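Local coordinates for protein ribokinase (Cryptococcus neoformans var. grubii serotype A, PDB 6CW5) that probably catalyses the magnesium- and ATP-dependent phosphorylation of D-ribose at O-5, giving D-ribose 5-phosphate, as a homodimeric member of the PfkB carbohydrate kinase family, at residues 14-19 and 153-158; 167-172 and 289-294; 197-202 and 210-215; 204-209 and 229-234. All blocks are in the same frame, centred on the assembly; numbering follows the deposited sequence. Where two conformers were deposited one is given.

From the N terminus, strand 15-18 first meets helix 149-161 in contact 1, closing a loop of 133 residues. Contact 2 opens only afterwards, at strand 167-170, and closes a loop of 116 residues on helix 279-292. The two are thus in series, yet they touch at C15 CB and M292 CE, since both belong to the layers around the same large sheet. Contacts 3 and 4 are nested inside the loop of contact 2. Contact 3 closes a short connection of 7 residues and contact 4 a loop of 19; their segments alternate along the chain, so they cross. Together they fasten helix 196-205, the connection after it and helix 220-233 to one another, with L199 packed on L231.

Contact 1: 14-19 and 153-158; sequences RCLVRG and LAYLTA
R18 presents a firmly held guanidinium beside Y155: NH1 donates to the backbone O of D69, and NH2 bonds to S151 OG. D69 also takes the phenol, through the Y155 OH to D69 OD2 hydrogen bond, so both polar ends are fixed by partners beyond these segments. Between them the contact is made mostly by carbon. R18 CG sits almost exactly over the ring centre of Y155, 3.7 Å from the centroid and 5° off the normal, which meets the geometry of a CH-pi contact. R18 CD continues along the same face and comes within 3.5 Å of Y155 CZ. The bend at chi2 (64°) lays the aliphatic chain over the ring, while the guanidinium plane stands 62° from the ring plane, which excludes a parallel stack. L16 approaches differently: its CD2 lies at the ring edge, 4.0 Å from Y155 CE2. A bound phosphate ion, probably from the crystallisation liquor, is about 4 Å from the Y155 side chain. The strand 15-18 runs between strands 66-73 and 140-143, and helix 149-161 covers it within a beta-alpha-beta crossover from 140-143 to 167-170, the layered alpha/beta architecture of the ribokinase fold.

Contact 2: 167-172 and 289-294; sequences TSVFNP and AGLMSG
T167 and L291 form the nearest backbone pair, with 8.7 Å between T167 CA and L291 CA, a spacing wide enough for one layer of side chains between the strand 167-170 and the helix 279-292. This is helix-on-sheet packing in the alpha/beta core of the ribokinase fold, where helix 279-292 lies against one face of the large, mostly parallel sheet. Strand alternation selects the residues: T167 and V169 direct their side chains to the helix, whereas S168 faces away, and its OG touches L156 CD1 of helix 149-161, which shows that another helix covers the other face. Farther along, F170 stacks with F184.

A single methyl carries the contact. L291, with its chain extended at chi2 (178°), sends CD1 towards the strand, where it lies 4.2 Å from V169 CG2 and equally 4.2 Å from T167 CG2, so it fits between two residues of one strand face. L291 also rests on W191 of the adjoining strand, and V169 on L142 and I193, so the same apolar layer spreads over three strands. The other end of this helix carries D281, the predicted proton acceptor, whose side chain is about 10 Å from that of V169.

S293 OG donates to G290 O over 2.8 Å near the end of the helix. At the strand, T167 turns its methyl rather than its hydroxyl to the leucine: T167 OG1 is 6.1 Å from L291 CD1.

Contact 3: 197-202 and 210-215; sequences GELGDL and ANPGEA
L199 and P212 cross at about a right angle, the leucine meeting the ring at its CG, with L199 CD2 3.8 Å from P212 CG. Having CG anti to the backbone N (chi1 179°) brings the leucine's branch to P212, and it also meets L231. The adjacent ring atom, P212 CD, is 3.7 Å from G200 CA. N211 is turned differently, its amide oxygen directed to the helix. G200 faces the loop without a side chain, and there N211 OD1 approaches G200 CA to 3.3 Å. The backbones also come close at G197 CA and G213 CA, 4.0 Å apart.

N211 OD1 has a second role, accepting from G213 N at 3.0 Å; this bond arrives above the amide plane, 46° out of it. A water lies 2.7 Å from G197 O and 3.2 Å from N211 OD1, bridging helix and loop, although it has more acceptors in reach than protons to give. The neighbouring E198 N is bonded to N195 OD1, and N195 is an ADP-binding residue. The arrangement is an Asx turn leading into a short 3-10 segment, folded back onto the start of helix 196-205 beside the nucleotide site.

Contact 4: 204-209 and 229-234; sequences LAFGSS and LELHEN
S208 and E230 supply the shorter of two hydrogen bonds, S208 OG donating to E230 OE2 across 2.6 Å. The hydroxyl meets that oxygen from above the carboxylate plane, 49° out of it. E230 reaches it with CG anti to the backbone N, the chain extended beyond it, and S208 OG in turn accepts from A210 N, so the hydroxyl is held by two bonds. In the second bond N234 ND2 donates to F206 O at 3.1 Å, fairly straight with an N-H...O angle of 154°, the donor tilted from the carbonyl plane. The amide is fixed at its other end as well, since N234 OD1 accepts from Y236 N.

The apolar contact lies beside these: L231 CD1 comes to the edge of the F206 ring, near its plane, 3.5 Å from F206 CD2. L181 and R182 of helix 178-183 also touch F206.

Van der Waals packing places the polar N234 amide beside F206, with N234 OD1 and F206 CB 3.5 Å apart and the planes of amide and ring differing by 34°.

Backbone geometry sets up the arrangement. Helix 196-205 ends in a Schellman motif with G207, at positive phi, as its C-prime residue; S208 N bonds to L203 O and G207 N to L204 O. F206 and S208 are thereby brought against the last turn of helix 220-233. A carboxylate and a primary amide, each bonded to a different point just after helix 196-205, thus hold the connection to the end of helix 220-233, while A210 N and Y236 N fix the serine hydroxyl and the amide.

Contact 1: 14-19 and 153-158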
loop_
_atom_site.group_PDB
_atom_site.type_symbol
_atom_site.label_atom_id
_atom_site.label_comp_id
_atom_site.label_asym_id
_atom_site.label_seq_id
_atom_site.Cartn_x
_atom_site.Cartn_y
_atom_site.Cartn_z
ATOM N N ARG A 14 -9.054 21.744 4.830
ATOM C CA ARG A 14 -7.947 21.162 5.575
ATOM C C ARG A 14 -7.263 20.152 4.672
ATOM O O ARG A 14 -7.930 19.335 4.031
ATOM C CB ARG A 14 -8.420 20.499 6.882
ATOM C CG ARG A 14 -7.258 19.985 7.759
ATOM C CD ARG A 14 -7.704 19.639 9.182
ATOM N NE ARG A 14 -8.157 20.825 9.901
ATOM C CZ ARG A 14 -7.427 21.503 10.786
ATOM N NH1 ARG A 14 -6.191 21.118 11.094
ATOM N NH2 ARG A 14 -7.941 22.572 11.373
ATOM N N CYS A 15 -5.933 20.229 4.606
ATOM C CA CYS A 15 -5.142 19.401 3.710
ATOM C C CYS A 15 -4.419 18.315 4.485
ATOM O O CYS A 15 -3.782 18.590 5.504
ATOM C CB CYS A 15 -4.117 20.243 2.957
ATOM S SG CYS A 15 -3.145 19.289 1.782
ATOM N N LEU A 16 -4.480 17.092 3.984
ATOM C CA LEU A 16 -3.620 16.033 4.484
ATOM C C LEU A 16 -2.515 15.817 3.465
ATOM O O LEU A 16 -2.802 15.646 2.266
ATOM C CB LEU A 16 -4.394 14.734 4.687
ATOM C CG LEU A 16 -3.566 13.520 5.117
ATOM C CD1 LEU A 16 -2.956 13.684 6.512
ATOM C CD2 LEU A 16 -4.504 12.318 5.069
ATOM N N VAL A 17 -1.272 15.893 3.921
ATOM C CA VAL A 17 -0.109 15.511 3.115
ATOM C C VAL A 17 0.298 14.118 3.549
ATOM O O VAL A 17 0.715 13.909 4.692
ATOM C CB VAL A 17 1.061 16.496 3.273
ATOM C CG1 VAL A 17 2.239 16.093 2.350
ATOM C CG2 VAL A 17 0.599 17.938 2.995
ATOM N N ARG A 18 0.179 13.148 2.650
ATOM C CA ARG A 18 0.670 11.807 2.926
ATOM C C ARG A 18 1.981 11.704 2.160
ATOM O O ARG A 18 1.980 11.644 0.923
ATOM C CB ARG A 18 -0.329 10.741 2.491
ATOM C CG ARG A 18 0.201 9.308 2.549
ATOM C CD ARG A 18 0.559 8.824 3.957
ATOM N NE ARG A 18 1.163 7.489 3.874
ATOM C CZ ARG A 18 2.450 7.240 4.106
ATOM N NH1 ARG A 18 3.257 8.208 4.539
ATOM N NH2 ARG A 18 2.920 6.007 3.940
ATOM N N GLY A 19 3.103 11.752 2.872
ATOM C CA GLY A 19 4.351 11.844 2.128
ATOM C C GLY A 19 5.564 11.789 3.026
ATOM O O GLY A 19 5.496 11.397 4.186
ATOM N N LEU A 153 -1.307 5.071 -3.338
ATOM C CA LEU A 153 -2.510 4.617 -4.049
ATOM C C LEU A 153 -3.706 4.496 -3.104
ATOM O O LEU A 153 -4.844 4.845 -3.466
ATOM C CB LEU A 153 -2.240 3.259 -4.700
ATOM C CG LEU A 153 -1.187 3.316 -5.814
ATOM C CD1 LEU A 153 -0.824 1.894 -6.178
ATOM C CD2 LEU A 153 -1.786 4.018 -7.031
ATOM N N ALA A 154 -3.476 3.941 -1.912
ATOM C CA ALA A 154 -4.572 3.748 -0.963
ATOM C C ALA A 154 -5.184 5.083 -0.551
ATOM O O ALA A 154 -6.417 5.222 -0.495
ATOM C CB ALA A 154 -4.059 2.971 0.261
ATOM N N TYR A 155 -4.344 6.078 -0.247
ATOM C CA TYR A 155 -4.883 7.368 0.188
ATOM C C TYR A 155 -5.600 8.083 -0.954
ATOM O O TYR A 155 -6.679 8.663 -0.757
ATOM C CB TYR A 155 -3.768 8.262 0.718
ATOM C CG TYR A 155 -3.337 7.933 2.132
ATOM C CD1 TYR A 155 -2.755 6.708 2.437
ATOM C CD2 TYR A 155 -3.531 8.847 3.163
ATOM C CE1 TYR A 155 -2.351 6.428 3.757
ATOM C CE2 TYR A 155 -3.130 8.579 4.458
ATOM C CZ TYR A 155 -2.541 7.362 4.747
ATOM O OH TYR A 155 -2.156 7.083 6.054
ATOM N N LEU A 156 -5.019 8.053 -2.152
ATOM C CA LEU A 156 -5.694 8.671 -3.306
ATOM C C LEU A 156 -7.029 8.006 -3.588
ATOM O O LEU A 156 -8.037 8.683 -3.875
ATOM C CB LEU A 156 -4.794 8.586 -4.546
ATOM C CG LEU A 156 -5.447 9.048 -5.865
ATOM C CD1 LEU A 156 -5.765 10.522 -5.771
ATOM C CD2 LEU A 156 -4.483 8.789 -7.020
ATOM N N THR A 157 -7.074 6.679 -3.511
ATOM C CA THR A 157 -8.338 5.976 -3.757
ATOM C C THR A 157 -9.375 6.341 -2.711
ATOM O O THR A 157 -10.553 6.587 -3.034
ATOM C CB THR A 157 -8.071 4.469 -3.773
ATOM O OG1 THR A 157 -7.142 4.186 -4.839
ATOM C CG2 THR A 157 -9.373 3.698 -4.024
ATOM N N ALA A 158 -8.959 6.400 -1.445
ATOM C CA ALA A 158 -9.885 6.798 -0.391
ATOM C C ALA A 158 -10.380 8.224 -0.606
ATOM O O ALA A 158 -11.548 8.546 -0.309
ATOM C CB ALA A 158 -9.200 6.675 0.977
#

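Contact 2: 167-172 and 289-294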
loop_
_atom_site.group_PDB
_atom_site.type_symbol
_atom_site.label_atom_id
_atom_site.label_comp_id
_atom_site.label_asym_id
_atom_site.label_seq_id
_atom_site.Cartn_x
_atom_site.Cartn_y
_atom_site.Cartn_z
ATOM N N THR A 167 -10.373 16.935 -2.938
ATOM C CA THR A 167 -9.545 17.461 -4.014
ATOM C C THR A 167 -8.145 16.904 -3.821
ATOM O O THR A 167 -7.480 17.219 -2.829
ATOM C CB THR A 167 -9.538 18.983 -3.984
ATOM O OG1 THR A 167 -10.865 19.479 -4.183
ATOM C CG2 THR A 167 -8.632 19.507 -5.076
ATOM N N SER A 168 -7.702 16.049 -4.730
ATOM C CA SER A 168 -6.404 15.403 -4.569
ATOM C C SER A 168 -5.416 15.974 -5.576
ATOM O O SER A 168 -5.774 16.251 -6.722
ATOM C CB SER A 168 -6.522 13.898 -4.748
ATOM O OG SER A 168 -7.202 13.651 -5.968
ATOM N N VAL A 169 -4.162 16.103 -5.148
ATOM C CA VAL A 169 -3.101 16.753 -5.911
ATOM C C VAL A 169 -1.884 15.847 -5.841
ATOM O O VAL A 169 -1.474 15.451 -4.749
ATOM C CB VAL A 169 -2.781 18.152 -5.340
ATOM C CG1 VAL A 169 -1.689 18.825 -6.135
ATOM C CG2 VAL A 169 -4.028 19.026 -5.326
ATOM N N PHE A 170 -1.330 15.482 -7.002
ATOM C CA PHE A 170 -0.256 14.489 -7.052
ATOM C C PHE A 170 0.934 15.056 -7.807
ATOM O O PHE A 170 0.763 15.661 -8.868
ATOM C CB PHE A 170 -0.779 13.242 -7.737
ATOM C CG PHE A 170 0.250 12.166 -8.003
ATOM C CD1 PHE A 170 1.038 11.648 -6.984
ATOM C CD2 PHE A 170 0.328 11.585 -9.271
ATOM C CE1 PHE A 170 1.925 10.610 -7.231
ATOM C CE2 PHE A 170 1.229 10.570 -9.527
ATOM C CZ PHE A 170 2.016 10.059 -8.499
ATOM N N ASN A 171 2.133 14.850 -7.263
ATOM C CA ASN A 171 3.385 15.256 -7.904
ATOM C C ASN A 171 4.226 13.987 -8.047
ATOM O O ASN A 171 4.702 13.437 -7.033
ATOM C CB ASN A 171 4.050 16.321 -7.025
ATOM C CG ASN A 171 5.430 16.765 -7.504
ATOM O OD1 ASN A 171 6.319 16.999 -6.673
ATOM N ND2 ASN A 171 5.603 16.951 -8.815
ATOM N N PRO A 172 4.390 13.436 -9.251
ATOM C CA PRO A 172 5.053 12.105 -9.351
ATOM C C PRO A 172 6.569 12.180 -9.244
ATOM O O PRO A 172 7.318 12.066 -10.227
ATOM C CB PRO A 172 4.612 11.606 -10.725
ATOM C CG PRO A 172 4.414 12.933 -11.553
ATOM C CD PRO A 172 3.885 13.939 -10.552
ATOM N N ALA A 289 -2.715 25.508 -1.061
ATOM C CA ALA A 289 -3.281 26.528 -0.184
ATOM C C ALA A 289 -4.171 27.489 -0.956
ATOM O O ALA A 289 -5.150 28.001 -0.405
ATOM C CB ALA A 289 -2.184 27.313 0.534
ATOM N N GLY A 290 -3.842 27.744 -2.224
ATOM C CA GLY A 290 -4.692 28.587 -3.044
ATOM C C GLY A 290 -6.005 27.907 -3.377
ATOM O O GLY A 290 -7.052 28.548 -3.405
ATOM N N LEU A 291 -5.967 26.599 -3.638
ATOM C CA LEU A 291 -7.214 25.865 -3.834
ATOM C C LEU A 291 -8.077 25.921 -2.577
ATOM O O LEU A 291 -9.290 26.144 -2.654
ATOM C CB LEU A 291 -6.924 24.420 -4.235
ATOM C CG LEU A 291 -6.250 24.182 -5.595
ATOM C CD1 LEU A 291 -6.005 22.705 -5.807
ATOM C CD2 LEU A 291 -7.071 24.752 -6.721
ATOM N N MET A 292 -7.466 25.752 -1.404
ATOM C CA MET A 292 -8.232 25.750 -0.165
ATOM C C MET A 292 -8.770 27.118 0.225
ATOM O O MET A 292 -9.776 27.186 0.943
ATOM C CB MET A 292 -7.372 25.216 0.973
ATOM C CG MET A 292 -7.160 23.735 0.916
ATOM S SD MET A 292 -6.268 23.309 2.409
ATOM C CE MET A 292 -4.675 23.630 1.757
ATOM N N SER A 293 -8.117 28.203 -0.197
ATOM C CA SER A 293 -8.462 29.546 0.257
ATOM C C SER A 293 -9.754 30.077 -0.340
ATOM O O SER A 293 -10.216 31.143 0.081
ATOM C CB SER A 293 -7.351 30.537 -0.101
ATOM O OG SER A 293 -7.216 30.625 -1.513
ATOM N N GLY A 294 -10.339 29.390 -1.309
ATOM C CA GLY A 294 -11.444 29.970 -2.033
ATOM C C GLY A 294 -11.043 30.951 -3.110
ATOM O O GLY A 294 -11.924 31.470 -3.805
#

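Contact 3: 197-202 and 210-215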
loop_
_atom_site.group_PDB
_atom_site.type_symbol
_atom_site.label_atom_id
_atom_site.label_comp_id
_atom_site.label_asym_id
_atom_site.label_seq_id
_atom_site.Cartn_x
_atom_site.Cartn_y
_atom_site.Cartn_z
ATOM N N GLY A 197 9.757 17.835 -17.936
ATOM C CA GLY A 197 10.344 16.510 -18.094
ATOM C C GLY A 197 9.436 15.406 -17.571
ATOM O O GLY A 197 9.365 14.317 -18.154
ATOM N N GLU A 198 8.728 15.672 -16.470
ATOM C CA GLU A 198 7.782 14.687 -15.944
ATOM C C GLU A 198 6.569 14.542 -16.858
ATOM O O GLU A 198 6.004 13.445 -16.994
ATOM C CB GLU A 198 7.357 15.086 -14.528
ATOM C CG GLU A 198 8.561 14.992 -13.545
ATOM C CD GLU A 198 8.364 15.776 -12.258
ATOM O OE1 GLU A 198 7.476 16.654 -12.204
ATOM O OE2 GLU A 198 9.127 15.527 -11.289
ATOM N N LEU A 199 6.130 15.644 -17.463
ATOM C CA LEU A 199 5.090 15.554 -18.492
ATOM C C LEU A 199 5.529 14.615 -19.614
ATOM O O LEU A 199 4.762 13.758 -20.060
ATOM C CB LEU A 199 4.781 16.944 -19.059
ATOM C CG LEU A 199 3.717 16.998 -20.172
ATOM C CD1 LEU A 199 2.405 16.439 -19.651
ATOM C CD2 LEU A 199 3.516 18.439 -20.744
ATOM N N GLY A 200 6.768 14.761 -20.085
ATOM C CA GLY A 200 7.257 13.849 -21.116
ATOM C C GLY A 200 7.324 12.403 -20.646
ATOM O O GLY A 200 7.071 11.472 -21.421
ATOM N N ASP A 201 7.690 12.185 -19.381
ATOM C CA ASP A 201 7.729 10.814 -18.861
ATOM C C ASP A 201 6.362 10.163 -18.961
ATOM O O ASP A 201 6.246 8.995 -19.336
ATOM C CB ASP A 201 8.199 10.777 -17.400
ATOM C CG ASP A 201 9.664 11.088 -17.232
ATOM O OD1 ASP A 201 10.457 10.806 -18.154
ATOM O OD2 ASP A 201 10.015 11.605 -16.148
ATOM N N LEU A 202 5.306 10.890 -18.587
ATOM C CA LEU A 202 3.972 10.310 -18.704
ATOM C C LEU A 202 3.620 10.050 -20.163
ATOM O O LEU A 202 3.113 8.977 -20.519
ATOM C CB LEU A 202 2.927 11.231 -18.079
ATOM C CG LEU A 202 2.585 10.903 -16.617
ATOM C CD1 LEU A 202 3.773 11.246 -15.705
ATOM C CD2 LEU A 202 1.330 11.704 -16.250
ATOM N N ALA A 210 5.437 12.343 -28.288
ATOM C CA ALA A 210 5.688 13.681 -27.766
ATOM C C ALA A 210 6.573 13.582 -26.531
ATOM O O ALA A 210 6.397 12.689 -25.697
ATOM C CB ALA A 210 4.379 14.385 -27.418
ATOM N N ASN A 211 7.566 14.466 -26.439
ATOM C CA ASN A 211 8.372 14.578 -25.221
ATOM C C ASN A 211 8.748 16.030 -24.992
ATOM O O ASN A 211 9.829 16.479 -25.382
ATOM C CB ASN A 211 9.619 13.698 -25.260
ATOM C CG ASN A 211 10.328 13.654 -23.907
ATOM O OD1 ASN A 211 9.923 14.340 -22.961
ATOM N ND2 ASN A 211 11.380 12.857 -23.812
ATOM N N PRO A 212 7.890 16.793 -24.314
ATOM C CA PRO A 212 8.226 18.202 -24.057
ATOM C C PRO A 212 9.499 18.361 -23.250
ATOM O O PRO A 212 10.083 19.452 -23.249
ATOM C CB PRO A 212 6.994 18.734 -23.303
ATOM C CG PRO A 212 5.900 17.734 -23.571
ATOM C CD PRO A 212 6.606 16.411 -23.710
ATOM N N GLY A 213 9.980 17.302 -22.598
ATOM C CA GLY A 213 11.245 17.431 -21.898
ATOM C C GLY A 213 12.442 17.655 -22.800
ATOM O O GLY A 213 13.522 17.979 -22.293
ATOM N N GLU A 214 12.275 17.492 -24.115
ATOM C CA GLU A 214 13.355 17.672 -25.076
ATOM C C GLU A 214 13.197 18.918 -25.935
ATOM O O GLU A 214 14.099 19.228 -26.722
ATOM C CB GLU A 214 13.473 16.445 -25.984
ATOM C CG GLU A 214 13.801 15.166 -25.256
ATOM C CD GLU A 214 15.028 15.302 -24.389
ATOM O OE1 GLU A 214 16.120 15.564 -24.937
ATOM O OE2 GLU A 214 14.894 15.160 -23.154
ATOM N N ALA A 215 12.089 19.641 -25.802
ATOM C CA ALA A 215 11.870 20.841 -26.601
ATOM C C ALA A 215 12.918 21.914 -26.291
ATOM O O ALA A 215 13.484 21.960 -25.196
ATOM C CB ALA A 215 10.461 21.386 -26.347
HETATM O O HOH W 1 11.126 13.507 -20.100
#

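Contact 4: 204-209 and 229-234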
loop_
_atom_site.group_PDB
_atom_site.type_symbol
_atom_site.label_atom_id
_atom_site.label_comp_id
_atom_site.label_asym_id
_atom_site.label_seq_id
_atom_site.Cartn_x
_atom_site.Cartn_y
_atom_site.Cartn_z
ATOM N N LEU A 204 5.505 9.518 -22.676
ATOM C CA LEU A 204 6.279 8.391 -23.190
ATOM C C LEU A 204 5.733 7.072 -22.665
ATOM O O LEU A 204 5.655 6.088 -23.403
ATOM C CB LEU A 204 7.755 8.519 -22.801
ATOM C CG LEU A 204 8.646 9.462 -23.605
ATOM C CD1 LEU A 204 10.032 9.553 -22.967
ATOM C CD2 LEU A 204 8.740 8.979 -25.036
ATOM N N ALA A 205 5.364 7.027 -21.379
ATOM C CA ALA A 205 4.825 5.787 -20.833
ATOM C C ALA A 205 3.478 5.460 -21.460
ATOM O O ALA A 205 3.073 4.289 -21.473
ATOM C CB ALA A 205 4.705 5.890 -19.301
ATOM N N PHE A 206 2.767 6.468 -21.954
ATOM C CA PHE A 206 1.427 6.286 -22.492
ATOM C C PHE A 206 1.445 6.117 -24.010
ATOM O O PHE A 206 0.399 6.254 -24.663
ATOM C CB PHE A 206 0.526 7.471 -22.095
ATOM C CG PHE A 206 0.294 7.571 -20.599
ATOM C CD1 PHE A 206 0.670 6.510 -19.772
ATOM C CD2 PHE A 206 -0.332 8.690 -20.050
ATOM C CE1 PHE A 206 0.464 6.580 -18.390
ATOM C CE2 PHE A 206 -0.560 8.771 -18.682
ATOM C CZ PHE A 206 -0.154 7.715 -17.859
ATOM N N GLY A 207 2.606 5.826 -24.574
ATOM C CA GLY A 207 2.711 5.456 -25.972
ATOM C C GLY A 207 2.861 6.614 -26.932
ATOM O O GLY A 207 2.917 6.383 -28.153
ATOM N N SER A 208 2.954 7.838 -26.427
ATOM C CA SER A 208 3.132 9.006 -27.274
ATOM C C SER A 208 4.585 9.114 -27.714
ATOM O O SER A 208 5.494 8.615 -27.043
ATOM C CB SER A 208 2.711 10.258 -26.508
ATOM O OG SER A 208 2.853 11.438 -27.282
ATOM N N SER A 209 4.808 9.744 -28.870
ATOM C CA SER A 209 6.163 10.171 -29.192
ATOM C C SER A 209 6.444 11.611 -28.771
ATOM O O SER A 209 7.590 12.062 -28.894
ATOM C CB SER A 209 6.437 10.017 -30.687
ATOM O OG SER A 209 5.496 10.792 -31.389
ATOM N N LEU A 229 -2.635 18.790 -23.718
ATOM C CA LEU A 229 -3.882 18.450 -24.407
ATOM C C LEU A 229 -3.872 16.996 -24.870
ATOM O O LEU A 229 -4.908 16.313 -24.846
ATOM C CB LEU A 229 -4.118 19.392 -25.593
ATOM C CG LEU A 229 -4.351 20.864 -25.252
ATOM C CD1 LEU A 229 -4.387 21.728 -26.484
ATOM C CD2 LEU A 229 -5.671 21.003 -24.448
ATOM N N GLU A 230 -2.711 16.508 -25.302
ATOM C CA GLU A 230 -2.574 15.113 -25.703
ATOM C C GLU A 230 -2.763 14.174 -24.515
ATOM O O GLU A 230 -3.461 13.147 -24.609
ATOM C CB GLU A 230 -1.197 14.883 -26.331
ATOM C CG GLU A 230 -1.057 13.440 -26.764
ATOM C CD GLU A 230 0.148 13.145 -27.635
ATOM O OE1 GLU A 230 0.836 14.091 -28.102
ATOM O OE2 GLU A 230 0.387 11.932 -27.856
ATOM N N LEU A 231 -2.136 14.514 -23.396
ATOM C CA LEU A 231 -2.266 13.713 -22.189
ATOM C C LEU A 231 -3.722 13.625 -21.781
ATOM O O LEU A 231 -4.216 12.539 -21.467
ATOM C CB LEU A 231 -1.403 14.312 -21.076
ATOM C CG LEU A 231 -1.375 13.579 -19.741
ATOM C CD1 LEU A 231 -0.936 12.134 -19.952
ATOM C CD2 LEU A 231 -0.442 14.285 -18.720
ATOM N N HIS A 232 -4.444 14.751 -21.856
ATOM C CA HIS A 232 -5.851 14.768 -21.479
ATOM C C HIS A 232 -6.646 13.707 -22.217
ATOM O O HIS A 232 -7.516 13.062 -21.629
ATOM C CB HIS A 232 -6.450 16.156 -21.765
ATOM C CG HIS A 232 -7.937 16.220 -21.597
ATOM N ND1 HIS A 232 -8.537 16.141 -20.356
ATOM C CD2 HIS A 232 -8.943 16.391 -22.494
ATOM C CE1 HIS A 232 -9.847 16.256 -20.497
ATOM N NE2 HIS A 232 -10.122 16.386 -21.785
ATOM N N GLU A 233 -6.372 13.526 -23.515
ATOM C CA GLU A 233 -7.120 12.614 -24.368
ATOM C C GLU A 233 -6.619 11.181 -24.306
ATOM O O GLU A 233 -7.247 10.298 -24.912
ATOM C CB GLU A 233 -7.038 13.050 -25.833
ATOM C CG GLU A 233 -7.386 14.478 -26.092
ATOM C CD GLU A 233 -8.866 14.698 -26.187
ATOM O OE1 GLU A 233 -9.601 13.754 -26.558
ATOM O OE2 GLU A 233 -9.292 15.825 -25.890
ATOM N N ASN A 234 -5.521 10.923 -23.608
ATOM C CA ASN A 234 -4.877 9.620 -23.703
ATOM C C ASN A 234 -5.650 8.591 -22.876
ATOM O O ASN A 234 -6.001 8.854 -21.727
ATOM C CB ASN A 234 -3.418 9.722 -23.223
ATOM C CG ASN A 234 -2.661 8.452 -23.478
ATOM O OD1 ASN A 234 -2.917 7.468 -22.813
ATOM N ND2 ASN A 234 -1.769 8.443 -24.490
#